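PDB 3BRS: periplasmic binding protein/LacI transcriptional regulator from Clostridium phytofermentans, which probably binds a sugar outside the cell membrane and delivers it to a transporter, as related periplasmic sugar-binding proteins do. Local coordinates for residues A[20-23]-A[24-27]; A[51-54]-A[55-58]; A[113-116]-A[117-120]; A[124-127]-A[128-131]; A[176-179]-A[180-184]. All blocks are in the same frame, centred on the assembly; numbering follows the deposited sequence.

Contact 1 (A[20-23]-A[24-27]); sequences DFWS and VLVE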
loop_
_atom_site.group_PDB
_atom_site.type_symbol
_atom_site.label_atom_id
_atom_site.label_comp_id
_atom_site.label_asym_id
_atom_site.label_seq_id
_atom_site.Cartn_x
_atom_site.Cartn_y
_atom_site.Cartn_z
ATOM N N ASP A 20 -0.314 -8.384 6.706
ATOM C CA ASP A 20 -0.836 -9.406 5.911
ATOM C C ASP A 20 -0.658 -9.053 4.435
ATOM O O ASP A 20 -0.718 -9.934 3.600
ATOM C CB ASP A 20 -2.279 -9.704 6.321
ATOM C CG ASP A 20 -2.901 -10.701 5.472
ATOM O OD1 ASP A 20 -3.075 -10.420 4.274
ATOM O OD2 ASP A 20 -3.233 -11.795 5.979
ATOM N N PHE A 21 -0.425 -7.786 4.105
ATOM C CA PHE A 21 -0.070 -7.419 2.726
ATOM C C PHE A 21 1.354 -7.892 2.389
ATOM O O PHE A 21 1.560 -8.538 1.380
ATOM C CB PHE A 21 -0.106 -5.909 2.501
ATOM C CG PHE A 21 0.111 -5.507 1.068
ATOM C CD1 PHE A 21 1.372 -5.171 0.597
ATOM C CD2 PHE A 21 -0.970 -5.432 0.181
ATOM C CE1 PHE A 21 1.569 -4.835 -0.758
ATOM C CE2 PHE A 21 -0.767 -5.059 -1.145
ATOM C CZ PHE A 21 0.506 -4.737 -1.590
ATOM N N TRP A 22 2.329 -7.486 3.196
ATOM C CA TRP A 22 3.694 -7.792 2.859
ATOM C C TRP A 22 3.920 -9.261 2.942
ATOM O O TRP A 22 4.684 -9.818 2.138
ATOM C CB TRP A 22 4.762 -6.951 3.651
ATOM C CG TRP A 22 4.618 -5.465 3.234
ATOM C CD1 TRP A 22 4.105 -4.464 3.996
ATOM C CD2 TRP A 22 4.855 -4.892 1.931
ATOM N NE1 TRP A 22 4.043 -3.292 3.290
ATOM C CE2 TRP A 22 4.493 -3.512 2.010
ATOM C CE3 TRP A 22 5.351 -5.392 0.719
ATOM C CZ2 TRP A 22 4.607 -2.629 0.923
ATOM C CZ3 TRP A 22 5.485 -4.496 -0.378
ATOM C CH2 TRP A 22 5.077 -3.136 -0.262
ATOM N N SER A 23 3.246 -9.917 3.871
ATOM C CA SER A 23 3.430 -11.376 4.025
ATOM C C SER A 23 2.966 -12.124 2.814
ATOM O O SER A 23 3.606 -13.048 2.426
ATOM C CB SER A 23 2.711 -11.935 5.264
ATOM O OG SER A 23 3.231 -11.329 6.438
ATOM N N VAL A 24 1.798 -11.808 2.296
ATOM C CA VAL A 24 1.237 -12.552 1.177
ATOM C C VAL A 24 1.909 -12.256 -0.177
ATOM O O VAL A 24 2.057 -13.151 -1.020
ATOM C CB VAL A 24 -0.249 -12.305 1.145
ATOM C CG1 VAL A 24 -0.876 -12.758 -0.152
ATOM C CG2 VAL A 24 -0.914 -13.026 2.361
ATOM N N LEU A 25 2.375 -10.999 -0.352
ATOM C CA LEU A 25 3.119 -10.555 -1.551
ATOM C C LEU A 25 4.347 -11.424 -1.654
ATOM O O LEU A 25 4.716 -11.934 -2.718
ATOM C CB LEU A 25 3.525 -9.102 -1.365
ATOM C CG LEU A 25 4.123 -8.528 -2.651
ATOM C CD1 LEU A 25 3.538 -7.172 -3.026
ATOM C CD2 LEU A 25 5.602 -8.470 -2.505
ATOM N N VAL A 26 4.993 -11.618 -0.533
ATOM C CA VAL A 26 6.208 -12.460 -0.473
ATOM C C VAL A 26 5.831 -13.867 -0.863
ATOM O O VAL A 26 6.513 -14.476 -1.687
ATOM C CB VAL A 26 6.796 -12.386 0.962
ATOM C CG1 VAL A 26 7.766 -13.526 1.247
ATOM C CG2 VAL A 26 7.536 -11.068 1.117
ATOM N N GLU A 27 4.735 -14.406 -0.309
ATOM C CA GLU A 27 4.292 -15.746 -0.712
ATOM C C GLU A 27 4.026 -15.844 -2.141
ATOM O O GLU A 27 4.388 -16.857 -2.733
ATOM C CB GLU A 27 3.061 -16.213 0.083
ATOM C CG GLU A 27 3.312 -16.139 1.608
ATOM C CD GLU A 27 2.102 -16.544 2.453
ATOM O OE1 GLU A 27 1.390 -15.622 2.951
ATOM O OE2 GLU A 27 1.871 -17.788 2.570
#

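Contact 2 (A[51-54]-A[55-58]); sequences YLVQ and NELI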
loop_
_atom_site.group_PDB
_atom_site.type_symbol
_atom_site.label_atom_id
_atom_site.label_comp_id
_atom_site.label_asym_id
_atom_site.label_seq_id
_atom_site.Cartn_x
_atom_site.Cartn_y
_atom_site.Cartn_z
ATOM N N TYR A 51 13.104 5.311 3.768
ATOM C CA TYR A 51 13.648 5.277 2.379
ATOM C C TYR A 51 15.197 5.350 2.313
ATOM O O TYR A 51 15.779 4.951 1.291
ATOM C CB TYR A 51 12.944 6.336 1.416
ATOM C CG TYR A 51 13.449 7.761 1.600
ATOM C CD1 TYR A 51 14.686 8.164 1.034
ATOM C CD2 TYR A 51 12.758 8.664 2.391
ATOM C CE1 TYR A 51 15.235 9.468 1.208
ATOM C CE2 TYR A 51 13.326 9.984 2.611
ATOM C CZ TYR A 51 14.546 10.339 1.993
ATOM O OH TYR A 51 15.112 11.577 2.102
ATOM N N LEU A 52 15.879 5.803 3.374
ATOM C CA LEU A 52 17.303 6.103 3.218
ATOM C C LEU A 52 18.016 4.730 3.263
ATOM O O LEU A 52 19.041 4.442 2.581
ATOM C CB LEU A 52 17.769 7.020 4.374
ATOM C CG LEU A 52 17.665 8.538 4.071
ATOM C CD1 LEU A 52 17.890 9.511 5.219
ATOM C CD2 LEU A 52 18.668 8.836 3.018
ATOM N N VAL A 53 17.349 3.856 4.013
ATOM C CA VAL A 53 17.817 2.526 4.279
ATOM C C VAL A 53 17.418 1.670 3.141
ATOM O O VAL A 53 18.180 0.775 2.743
ATOM C CB VAL A 53 17.323 2.005 5.609
ATOM C CG1 VAL A 53 17.532 0.511 5.724
ATOM C CG2 VAL A 53 18.174 2.640 6.755
ATOM N N GLN A 54 16.253 1.931 2.608
ATOM C CA GLN A 54 15.854 1.252 1.334
ATOM C C GLN A 54 16.742 1.572 0.160
ATOM O O GLN A 54 17.135 0.687 -0.608
ATOM C CB GLN A 54 14.410 1.566 0.926
ATOM C CG GLN A 54 13.868 0.385 0.075
ATOM C CD GLN A 54 12.531 0.680 -0.611
ATOM O OE1 GLN A 54 12.258 1.845 -1.121
ATOM N NE2 GLN A 54 11.625 -0.342 -0.557
ATOM N N ASN A 55 17.124 2.847 0.045
ATOM C CA ASN A 55 18.160 3.240 -0.944
ATOM C C ASN A 55 19.516 2.554 -0.775
ATOM O O ASN A 55 20.179 2.145 -1.753
ATOM C CB ASN A 55 18.355 4.744 -0.916
ATOM C CG ASN A 55 17.202 5.494 -1.606
ATOM O OD1 ASN A 55 16.155 4.933 -1.972
ATOM N ND2 ASN A 55 17.421 6.734 -1.806
ATOM N N GLU A 56 19.979 2.425 0.447
ATOM C CA GLU A 56 21.201 1.640 0.724
ATOM C C GLU A 56 21.078 0.208 0.265
ATOM O O GLU A 56 22.007 -0.330 -0.308
ATOM C CB GLU A 56 21.389 1.640 2.233
ATOM C CG GLU A 56 22.025 2.931 2.714
ATOM C CD GLU A 56 22.323 2.926 4.200
ATOM O OE1 GLU A 56 21.850 2.025 4.981
ATOM O OE2 GLU A 56 23.050 3.862 4.571
ATOM N N LEU A 57 19.935 -0.429 0.553
ATOM C CA LEU A 57 19.629 -1.849 0.166
ATOM C C LEU A 57 19.544 -1.992 -1.352
ATOM O O LEU A 57 19.990 -2.976 -1.922
ATOM C CB LEU A 57 18.287 -2.204 0.744
ATOM C CG LEU A 57 18.267 -2.456 2.286
ATOM C CD1 LEU A 57 16.860 -2.789 2.793
ATOM C CD2 LEU A 57 19.219 -3.574 2.754
ATOM N N ILE A 58 18.976 -0.998 -2.054
ATOM C CA ILE A 58 19.072 -1.036 -3.514
ATOM C C ILE A 58 20.494 -0.960 -3.980
ATOM O O ILE A 58 20.869 -1.713 -4.850
ATOM C CB ILE A 58 18.306 0.157 -4.156
ATOM C CG1 ILE A 58 16.795 0.036 -3.876
ATOM C CG2 ILE A 58 18.694 0.342 -5.624
ATOM C CD1 ILE A 58 16.004 1.456 -3.895
HETATM O O HOH W 1 13.828 4.082 -1.185
#

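Contact 3 (A[113-116]-A[117-120]); sequences NIQA and GIRI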
loop_
_atom_site.group_PDB
_atom_site.type_symbol
_atom_site.label_atom_id
_atom_site.label_comp_id
_atom_site.label_asym_id
_atom_site.label_seq_id
_atom_site.Cartn_x
_atom_site.Cartn_y
_atom_site.Cartn_z
ATOM N N ASN A 113 -4.844 2.543 -7.074
ATOM C CA ASN A 113 -5.022 3.120 -5.687
ATOM C C ASN A 113 -5.984 4.276 -5.674
ATOM O O ASN A 113 -6.797 4.489 -4.718
ATOM C CB ASN A 113 -3.681 3.347 -4.960
ATOM C CG ASN A 113 -2.997 2.005 -4.621
ATOM O OD1 ASN A 113 -3.455 1.314 -3.722
ATOM N ND2 ASN A 113 -2.040 1.575 -5.418
ATOM N N ILE A 114 -6.022 4.940 -6.823
ATOM C CA ILE A 114 -6.947 6.040 -7.004
ATOM C C ILE A 114 -8.323 5.443 -6.978
ATOM O O ILE A 114 -9.179 5.858 -6.202
ATOM C CB ILE A 114 -6.668 6.912 -8.221
ATOM C CG1 ILE A 114 -5.329 7.632 -8.044
ATOM C CG2 ILE A 114 -7.699 8.097 -8.251
ATOM C CD1 ILE A 114 -4.698 8.205 -9.333
ATOM N N GLN A 115 -8.584 4.470 -7.798
ATOM C CA GLN A 115 -9.933 3.872 -7.745
ATOM C C GLN A 115 -10.269 3.221 -6.442
ATOM O O GLN A 115 -11.398 3.302 -6.002
ATOM C CB GLN A 115 -10.179 2.913 -8.900
ATOM C CG GLN A 115 -10.483 3.614 -10.255
ATOM C CD GLN A 115 -11.841 4.302 -10.350
ATOM O OE1 GLN A 115 -12.837 3.903 -9.716
ATOM N NE2 GLN A 115 -11.894 5.357 -11.180
ATOM N N ALA A 116 -9.304 2.544 -5.790
ATOM C CA ALA A 116 -9.559 2.139 -4.388
ATOM C C ALA A 116 -10.051 3.282 -3.428
ATOM O O ALA A 116 -11.069 3.076 -2.762
ATOM C CB ALA A 116 -8.393 1.393 -3.809
ATOM N N GLY A 117 -9.357 4.447 -3.338
ATOM C CA GLY A 117 -9.821 5.456 -2.459
ATOM C C GLY A 117 -11.140 6.039 -2.951
ATOM O O GLY A 117 -11.951 6.447 -2.164
ATOM N N ILE A 118 -11.295 6.208 -4.271
ATOM C CA ILE A 118 -12.600 6.573 -4.828
ATOM C C ILE A 118 -13.720 5.643 -4.381
ATOM O O ILE A 118 -14.858 6.141 -4.095
ATOM C CB ILE A 118 -12.583 6.597 -6.438
ATOM C CG1 ILE A 118 -11.614 7.672 -6.956
ATOM C CG2 ILE A 118 -13.989 6.854 -6.991
ATOM C CD1 ILE A 118 -11.639 7.854 -8.465
ATOM N N ARG A 119 -13.525 4.318 -4.358
ATOM C CA ARG A 119 -14.724 3.493 -4.009
ATOM C C ARG A 119 -14.981 3.626 -2.511
ATOM O O ARG A 119 -16.111 3.774 -2.059
ATOM C CB ARG A 119 -14.567 2.016 -4.336
ATOM C CG ARG A 119 -14.537 1.689 -5.823
ATOM C CD ARG A 119 -13.588 0.560 -6.090
ATOM N NE ARG A 119 -14.089 -0.823 -6.305
ATOM C CZ ARG A 119 -15.358 -1.279 -6.235
ATOM N NH1 ARG A 119 -16.398 -0.481 -5.941
ATOM N NH2 ARG A 119 -15.603 -2.581 -6.416
ATOM N N ILE A 120 -13.932 3.676 -1.726
ATOM C CA ILE A 120 -14.138 3.899 -0.274
ATOM C C ILE A 120 -14.675 5.380 -0.023
ATOM O O ILE A 120 -15.522 5.595 0.882
ATOM C CB ILE A 120 -12.853 3.312 0.489
ATOM C CG1 ILE A 120 -13.106 2.018 1.288
ATOM C CG2 ILE A 120 -11.794 4.345 0.890
ATOM C CD1 ILE A 120 -14.202 2.015 2.294
#

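Contact 4 (A[124-127]-A[128-131]); sequences TKNL and VRKS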
loop_
_atom_site.group_PDB
_atom_site.type_symbol
_atom_site.label_atom_id
_atom_site.label_comp_id
_atom_site.label_asym_id
_atom_site.label_seq_id
_atom_site.Cartn_x
_atom_site.Cartn_y
_atom_site.Cartn_z
ATOM N N THR A 124 -18.198 6.363 2.002
ATOM C CA THR A 124 -18.123 7.343 3.073
ATOM C C THR A 124 -19.105 8.477 2.816
ATOM O O THR A 124 -19.770 8.938 3.747
ATOM C CB THR A 124 -16.694 7.900 3.308
ATOM O OG1 THR A 124 -15.738 6.831 3.477
ATOM C CG2 THR A 124 -16.675 8.697 4.589
ATOM N N LYS A 125 -19.219 8.922 1.562
ATOM C CA LYS A 125 -20.242 9.939 1.186
ATOM C C LYS A 125 -21.607 9.456 1.566
ATOM O O LYS A 125 -22.381 10.216 2.115
ATOM C CB LYS A 125 -20.195 10.167 -0.323
ATOM C CG LYS A 125 -20.977 11.365 -0.866
ATOM C CD LYS A 125 -20.619 11.480 -2.315
ATOM C CE LYS A 125 -21.160 12.742 -2.980
ATOM N NZ LYS A 125 -21.101 12.570 -4.487
ATOM N N ASN A 126 -21.938 8.201 1.317
ATOM C CA ASN A 126 -23.262 7.765 1.725
ATOM C C ASN A 126 -23.422 7.744 3.274
ATOM O O ASN A 126 -24.488 8.071 3.795
ATOM C CB ASN A 126 -23.536 6.419 1.133
ATOM C CG ASN A 126 -24.950 5.941 1.387
ATOM O OD1 ASN A 126 -25.935 6.639 1.120
ATOM N ND2 ASN A 126 -25.064 4.723 1.863
ATOM N N LEU A 127 -22.365 7.394 4.020
ATOM C CA LEU A 127 -22.493 7.397 5.500
ATOM C C LEU A 127 -22.741 8.769 6.149
ATOM O O LEU A 127 -23.492 8.891 7.113
ATOM C CB LEU A 127 -21.290 6.720 6.161
ATOM C CG LEU A 127 -21.093 5.254 5.813
ATOM C CD1 LEU A 127 -19.753 4.829 6.333
ATOM C CD2 LEU A 127 -22.224 4.396 6.377
ATOM N N VAL A 128 -22.125 9.805 5.612
ATOM C CA VAL A 128 -22.322 11.173 6.124
ATOM C C VAL A 128 -23.403 11.988 5.308
ATOM O O VAL A 128 -23.408 13.238 5.328
ATOM C CB VAL A 128 -20.971 11.936 6.250
ATOM C CG1 VAL A 128 -19.959 11.082 6.944
ATOM C CG2 VAL A 128 -20.472 12.237 4.941
ATOM N N ARG A 129 -24.319 11.261 4.646
ATOM C CA ARG A 129 -25.447 11.816 3.880
ATOM C C ARG A 129 -26.265 12.836 4.663
ATOM O O ARG A 129 -26.690 13.866 4.124
ATOM C CB ARG A 129 -26.436 10.697 3.534
ATOM C CG ARG A 129 -26.496 10.326 2.119
ATOM C CD ARG A 129 -27.721 9.438 1.867
ATOM N NE ARG A 129 -28.102 8.661 3.052
ATOM C CZ ARG A 129 -29.117 7.789 3.098
ATOM N NH1 ARG A 129 -29.383 7.135 4.236
ATOM N NH2 ARG A 129 -29.869 7.555 2.009
ATOM N N LYS A 130 -26.587 12.498 5.902
ATOM C CA LYS A 130 -27.445 13.368 6.700
ATOM C C LYS A 130 -26.534 14.276 7.485
ATOM O O LYS A 130 -26.780 15.469 7.590
ATOM C CB LYS A 130 -28.356 12.585 7.657
ATOM C CG LYS A 130 -29.356 11.639 7.041
ATOM C CD LYS A 130 -30.413 11.287 8.100
ATOM C CE LYS A 130 -31.649 12.257 8.101
ATOM N NZ LYS A 130 -31.663 13.422 9.087
ATOM N N SER A 131 -25.481 13.685 8.044
ATOM C CA SER A 131 -24.508 14.417 8.837
ATOM C C SER A 131 -23.391 13.507 9.271
ATOM O O SER A 131 -23.440 12.303 9.067
ATOM C CB SER A 131 -25.155 15.007 10.108
ATOM O OG SER A 131 -25.948 14.066 10.844
HETATM O O HOH W 2 -25.762 10.416 7.350
#

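Contact 5 (A[176-179]-A[180-184]); sequences KAYD and GTVEL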
loop_
_atom_site.group_PDB
_atom_site.type_symbol
_atom_site.label_atom_id
_atom_site.label_comp_id
_atom_site.label_asym_id
_atom_site.label_seq_id
_atom_site.Cartn_x
_atom_site.Cartn_y
_atom_site.Cartn_z
ATOM N N LYS A 176 1.029 4.618 16.388
ATOM C CA LYS A 176 0.723 5.967 15.957
ATOM C C LYS A 176 -0.650 6.101 15.420
ATOM O O LYS A 176 -1.346 7.145 15.614
ATOM C CB LYS A 176 1.742 6.526 14.918
ATOM C CG LYS A 176 2.948 7.199 15.548
ATOM C CD LYS A 176 3.993 7.575 14.497
ATOM C CE LYS A 176 3.708 8.990 13.991
ATOM N NZ LYS A 176 4.763 9.579 13.071
ATOM N N ALA A 177 -1.054 5.071 14.679
ATOM C CA ALA A 177 -2.471 4.994 14.197
ATOM C C ALA A 177 -3.408 5.135 15.366
ATOM O O ALA A 177 -4.411 5.854 15.312
ATOM C CB ALA A 177 -2.747 3.684 13.517
ATOM N N TYR A 178 -3.127 4.420 16.414
ATOM C CA TYR A 178 -4.006 4.441 17.633
ATOM C C TYR A 178 -4.056 5.795 18.314
ATOM O O TYR A 178 -5.150 6.377 18.551
ATOM C CB TYR A 178 -3.457 3.406 18.587
ATOM C CG TYR A 178 -4.172 3.256 19.909
ATOM C CD1 TYR A 178 -3.807 4.004 21.021
ATOM C CD2 TYR A 178 -5.180 2.305 20.055
ATOM C CE1 TYR A 178 -4.466 3.813 22.263
ATOM C CE2 TYR A 178 -5.840 2.126 21.249
ATOM C CZ TYR A 178 -5.490 2.837 22.355
ATOM O OH TYR A 178 -6.162 2.537 23.544
ATOM N N ASP A 179 -2.856 6.327 18.628
ATOM C CA ASP A 179 -2.691 7.722 19.125
ATOM C C ASP A 179 -3.387 8.771 18.306
ATOM O O ASP A 179 -4.072 9.592 18.842
ATOM C CB ASP A 179 -1.250 8.105 19.108
ATOM C CG ASP A 179 -0.477 7.397 20.143
ATOM O OD1 ASP A 179 -1.031 6.495 20.829
ATOM O OD2 ASP A 179 0.699 7.784 20.275
ATOM N N GLY A 180 -3.188 8.761 16.994
ATOM C CA GLY A 180 -3.765 9.830 16.101
ATOM C C GLY A 180 -5.261 9.693 16.037
ATOM O O GLY A 180 -5.974 10.673 15.908
ATOM N N THR A 181 -5.755 8.471 16.156
ATOM C CA THR A 181 -7.201 8.237 16.249
ATOM C C THR A 181 -7.797 8.786 17.549
ATOM O O THR A 181 -8.869 9.458 17.586
ATOM C CB THR A 181 -7.472 6.716 16.181
ATOM O OG1 THR A 181 -7.085 6.261 14.861
ATOM C CG2 THR A 181 -8.921 6.482 16.232
ATOM N N VAL A 182 -7.085 8.510 18.644
ATOM C CA VAL A 182 -7.497 9.067 19.908
ATOM C C VAL A 182 -7.472 10.577 19.800
ATOM O O VAL A 182 -8.407 11.223 20.225
ATOM C CB VAL A 182 -6.585 8.561 21.063
ATOM C CG1 VAL A 182 -6.819 9.424 22.343
ATOM C CG2 VAL A 182 -6.921 7.034 21.360
ATOM N N GLU A 183 -6.408 11.154 19.235
ATOM C CA GLU A 183 -6.314 12.637 19.159
ATOM C C GLU A 183 -7.443 13.238 18.323
ATOM O O GLU A 183 -8.129 14.173 18.750
ATOM C CB GLU A 183 -4.941 13.071 18.626
ATOM C CG GLU A 183 -4.832 14.576 18.316
ATOM C CD GLU A 183 -3.422 14.998 17.866
ATOM O OE1 GLU A 183 -2.796 14.252 17.059
ATOM O OE2 GLU A 183 -2.942 16.063 18.341
ATOM N N LEU A 184 -7.687 12.679 17.152
ATOM C CA LEU A 184 -8.771 13.192 16.319
ATOM C C LEU A 184 -10.132 13.057 16.964
ATOM O O LEU A 184 -10.899 14.017 16.926
ATOM C CB LEU A 184 -8.838 12.482 14.946
ATOM C CG LEU A 184 -8.035 12.907 13.707
ATOM C CD1 LEU A 184 -6.609 13.302 14.031
ATOM C CD2 LEU A 184 -8.087 11.767 12.697
#

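Contact 1 (A[20-23]-A[24-27])
L25 meets F21 and W22 one turn earlier in the helix. Its CD1 does the touching. It lies 3.8 Å from CE1 of the F21 ring and 4.2 Å from CZ3 of W22. Both approaches are oblique to the rings. F21 and L25 slant across each other; both have CG anti to the backbone N, which puts CE1 and CD1 on the same side of the helix. The two aromatic rings also meet. CD1 of F21 sits 3.7 Å above the W22 ring plane, over its centre, while F21 turns its edge to W22. On another side of the helix V24 lies alongside D20, and its CG2 packs 3.3 Å from the D20 carbonyl O. Beneath these side chains run the backbone bonds of the first helical turns. L25 N gives a sound one to F21 O (3.1 Å), whereas V24 N to D20 O is weak at 3.4 Å. A second shell fixes the polar ends. W22 NE1 bonds E48 OE2, D20 OD1 bonds S226 OG, and S23 OG bonds S19 O. P246, F247 and I249 of helix 246-262 cover F21, V24 and L25. The arrangement is the start of helix 20-36 in a beta-alpha-beta unit between strands 7-11 and 39-42. D20 reaches the loop after strand 219-224 of the other sheet, consistent with a place beside the interdomain cleft of a two-lobed periplasmic binding protein.

Contact 2 (A[51-54]-A[55-58])
N55 N closes the first turn of helix 51-63 on Y51 O at 2.8 Å, and three more i to i+4 bonds follow, the last from I58 N to Q54 O at 2.9 Å. The side chains of Y51 and N55 cross at a slant. The N55 amide brings ND2 to the edge of the Y51 ring, near its plane, 4.2 Å from CD1. Amide and ring planes are turned 63° apart. The ring is placed there by an unusual first torsion: Y51 CG lies between the backbone N and the carbonyl carbon (chi1 79°). N55 and Q54 are linked by water 1. The water donates to N55 OD1 at 2.6 Å and to Q54 OE1 at 2.7 Å, though further acceptors nearby compete for its protons. Q54 extends away from the helix, so its amide can reach other backbone groups. NE2 bonds A72 O and P12 O, and OE1 also takes a bond from A74 N. These partners leave the buried amide well satisfied and hold its rotation. On the outer side V53 CG1 and L57 CD1 make only a distant apolar contact at 4.5 Å. Q54 and I58 face the parallel sheet and rest on I11 of strand 7-11 and L71 of strand 68-71. N55 looks to helix 80-83, touching D81 and A82, and its ND2 bonds K78 O just before that helix.

Contact 3 (A[113-116]-A[117-120])
I118 packs against I114 and Q115, the residues four and three places before it. Its CG1 is anti to the carbonyl carbon (chi1 -63°) and the chain beyond is extended, which carries CD1 back toward the start of the helix. There CD1 comes 4.0 Å from CG2 of I114. The I114 side chain has the same first torsion, with CG2 anti to the backbone N, so that the branch methyl does the touching. Q115 approaches I118 differently. Its chain bends at the second torsion (chi2 -71°) and folds over the isoleucine instead of running straight out. NE2 then lies 3.7 Å from I118 CD1, and OE1 is 4.2 Å from CG2 of the same residue. R119 is bent at chi2 and chi3, and its CG and CD each pass 3.5 Å from Q115 O. Under the side chains the backbone bonds are regular. I118 N bonds I114 O at 2.9 Å. R119 N bonds Q115 O and adds a weak bond to A116 O. On its buried side helix 113-127 lies against the mixed sheet of the second lobe. A116 and I120 pack on V242 of strand 240-243, and I120 also on V221 and I223 of strand 219-224. N113 OD1 accepts a bond from R149 NE of helix 144-157. G117, also buried, has only its backbone here and closes a turn on N113 O. On the outer side I114, I118 and the Q115 amide make an apolar contact, with I114 also resting on helix 144-157. The amide meets only methyl groups of I118 here, by dispersion and not hydrogen bonding.

Contact 4 (A[124-127]-A[128-131])
N126 and R129 lie side by side and point the same way. N126 OD1 sits over one face of the R129 guanidinium, whose plane is turned 59° from that of the amide. OD1 is 3.4 Å from R129 CD and 3.5 Å from NE. This is an approach over a face and not a hydrogen bond. The N126 amide is brought to this side by a CG that is anti to the backbone N (chi1 -174°), while R129 bends at chi3 beside it. Below them the helix ends. V128 N still bonds T124 O at 3.1 Å, but V128 is the first residue to leave helical angles. R129 N makes a weak bond back to N126 O, three residues earlier. Water 2 takes over at the open end: it donates to L127 O and accepts from K130 N, both at 2.7 Å. V128 turns inward onto I134 and V193 of the neighbouring strands, and its O bonds K163 NZ. The helix end is thus solvated. The water satisfies a terminal carbonyl, and the guanidinium probably gains from the negative end of the helix dipole and from the amide oxygen over its face.

Contact 5 (A[176-179]-A[180-184])
A177 O is gripped twice by T181. The hydroxyl OG1 donates to it at 2.7 Å and the backbone N at 3.1 Å. The two donors come from opposite faces of the carbonyl plane, tilted 28° and 31° from it. OG1 can turn back to the carbonyl because it lies beside its own backbone N (chi1 -66°). The hydroxyl is buried, and this bond gives its proton a partner inside the helix. G180 N to K176 O and E183 N to D179 O, both 2.8 Å, continue the backbone ladder. Helix 174-187 joins strand 164-169 to strand 191-196 in the second lobe of a fold typical of periplasmic binding proteins. T181 packs there on I137 of strand 133-138 and on A205 and A208 of helix 199-211. Further out, Y178 and V182 slant across each other. V182 CG2 lies over one face of the Y178 ring, 4.1 Å from CE1. D179 OD1 lies at the edge of the same ring, in its plane. Y178 OH bonds D211 OD1, at the end of helix 199-211. K176 reaches the other way, and its NZ forms a salt bridge with D171 OD2.

All five contacts are local, each within a helix or at its end. Contacts 1 and 2 lie on helices of the lobe built on the parallel sheet; contacts 3, 4 and 5 belong to the lobe of the mixed sheet. Contacts 3 and 4 share helix 113-127, with centres about 17 Å apart. Contacts 1 and 3 lie nearest the middle, about 11 and 12 Å from the chain centre; contact 1 is the aromatic one. Contact 2 uses buried amides and a water, contact 5 a buried hydroxyl. Contact 3 has aliphatic groups on both a buried and a partly exposed side. Contact 4, with three of seven touching residues exposed, relies on a water where helical bonding stops.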